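Local coordinates for protein serine protease inhibitor infestin (PDB 2ERW) that inhibits the blood-clotting serine protease factor XIIa, as one Kazal-type domain of a longer secreted inhibitor protein, at residues C48-S51 against N52-Q55. Sequence-based numbering, arbitrary orientation. Where two conformers were deposited one is given.
Sequences CQRS and NVEQ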
loop_
_atom_site.group_PDB
_atom_site.type_symbol
_atom_site.label_atom_id
_atom_site.label_comp_id
_atom_site.label_asym_id
_atom_site.label_seq_id
_atom_site.Cartn_x
_atom_site.Cartn_y
_atom_site.Cartn_z
ATOM N N CYS A 48 7.378 -1.978 -0.003
ATOM C CA CYS A 48 8.383 -0.952 -0.023
ATOM C C CYS A 48 9.675 -1.542 0.461
ATOM O O CYS A 48 9.691 -2.473 1.249
ATOM C CB CYS A 48 7.989 0.205 0.856
ATOM S SG CYS A 48 6.527 1.032 0.269
ATOM N N GLN A 49 10.765 -0.998 -0.050
ATOM C CA GLN A 49 12.074 -1.491 0.303
ATOM C C GLN A 49 12.534 -0.811 1.577
ATOM O O GLN A 49 12.686 0.407 1.643
ATOM C CB GLN A 49 13.037 -1.272 -0.868
ATOM C CG GLN A 49 12.730 -2.186 -2.063
ATOM C CD GLN A 49 13.132 -3.655 -1.868
ATOM O OE1 GLN A 49 12.357 -4.571 -2.179
ATOM N NE2 GLN A 49 14.342 -3.882 -1.375
ATOM N N ARG A 50 12.742 -1.620 2.614
ATOM C CA ARG A 50 13.299 -1.150 3.855
ATOM C C ARG A 50 13.986 -2.335 4.485
ATOM O O ARG A 50 13.358 -3.231 5.041
ATOM C CB ARG A 50 12.233 -0.561 4.775
ATOM C CG ARG A 50 12.814 0.165 5.976
ATOM C CD ARG A 50 11.707 0.871 6.742
ATOM N NE ARG A 50 12.178 1.435 8.002
ATOM C CZ ARG A 50 12.587 2.691 8.165
ATOM N NH1 ARG A 50 12.591 3.541 7.144
ATOM N NH2 ARG A 50 12.994 3.098 9.355
ATOM N N SER A 51 15.296 -2.360 4.353
ATOM C CA SER A 51 16.050 -3.492 4.812
ATOM C C SER A 51 15.800 -3.726 6.291
ATOM O O SER A 51 15.679 -2.784 7.076
ATOM C CB SER A 51 17.525 -3.224 4.569
ATOM O OG SER A 51 17.932 -2.099 5.321
ATOM N N ASN A 52 15.739 -4.999 6.653
ATOM C CA ASN A 52 15.617 -5.418 8.036
ATOM C C ASN A 52 14.302 -4.964 8.659
ATOM O O ASN A 52 14.158 -5.006 9.878
ATOM C CB ASN A 52 16.809 -4.937 8.856
ATOM C CG ASN A 52 18.125 -5.383 8.270
ATOM O OD1 ASN A 52 18.866 -4.580 7.726
ATOM N ND2 ASN A 52 18.404 -6.671 8.356
ATOM N N VAL A 53 13.355 -4.568 7.825
ATOM C CA VAL A 53 12.023 -4.225 8.291
ATOM C C VAL A 53 11.037 -4.855 7.350
ATOM O O VAL A 53 10.293 -5.749 7.721
ATOM C CB VAL A 53 11.792 -2.699 8.321
ATOM C CG1 VAL A 53 10.327 -2.398 8.703
ATOM C CG2 VAL A 53 12.737 -2.033 9.293
ATOM N N GLU A 54 11.034 -4.412 6.100
ATOM C CA GLU A 54 10.096 -4.907 5.110
ATOM C C GLU A 54 10.637 -6.142 4.432
ATOM O O GLU A 54 9.855 -6.967 3.943
ATOM C CB GLU A 54 9.841 -3.857 4.038
ATOM C CG GLU A 54 9.380 -2.524 4.592
ATOM C CD GLU A 54 7.880 -2.366 4.696
ATOM O OE1 GLU A 54 7.097 -3.156 4.123
ATOM O OE2 GLU A 54 7.491 -1.374 5.340
ATOM N N GLN A 55 11.958 -6.196 4.320
ATOM C CA GLN A 55 12.690 -7.359 3.807
ATOM C C GLN A 55 13.581 -7.880 4.894
ATOM O O GLN A 55 13.749 -7.257 5.936
ATOM C CB GLN A 55 13.588 -6.968 2.631
ATOM C CG GLN A 55 12.858 -6.534 1.378
ATOM C CD GLN A 55 12.201 -5.184 1.529
ATOM O OE1 GLN A 55 12.809 -4.236 2.018
ATOM N NE2 GLN A 55 10.948 -5.083 1.094
#
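Gln55 folds its side chain back across the turn to the backbone of Cys48 and Arg50. From CB the chain leaves with CG beside its own backbone N and then turns about the CB-CG bond (chi2 71°), which swings the amide over the preceding segment. Gln55 CG lies about 4.1 Å from Gln49 OE1; the Gln55 amide faces that of Gln49, the two planes 16° apart in a stack with Gln55 CD to Gln49 CD at 3.8 Å. At the tip the amide uses both ends. Gln55 OE1 accepts from Arg50 N at 2.7 Å, within the carbonyl plane, and Gln55 NE2 gives an almost straight bond (175°) to Cys48 O at 2.9 Å, reaching that oxygen from above its carbonyl plane. Two bonds to the main chain thus fix the rotation of the amide. Inside the loop Arg50 O takes Glu54 N at 2.8 Å and Val53 N at 3.1 Å, with a weak third bond from Gln55 N. In the conformers given, the extended Arg50 chain runs past Val53, and Glu54 OE1 binds Thr22 OG1 and forms a salt bridge with Arg47. The Cys48–Cys16 disulfide ties the start of this surface turn to the body of the protein. Residues Arg50 to Val53 form a type II beta turn, Asn52 in its left-handed corner, within the C-terminal tail of a disulfide-linked Kazal-type inhibitor domain.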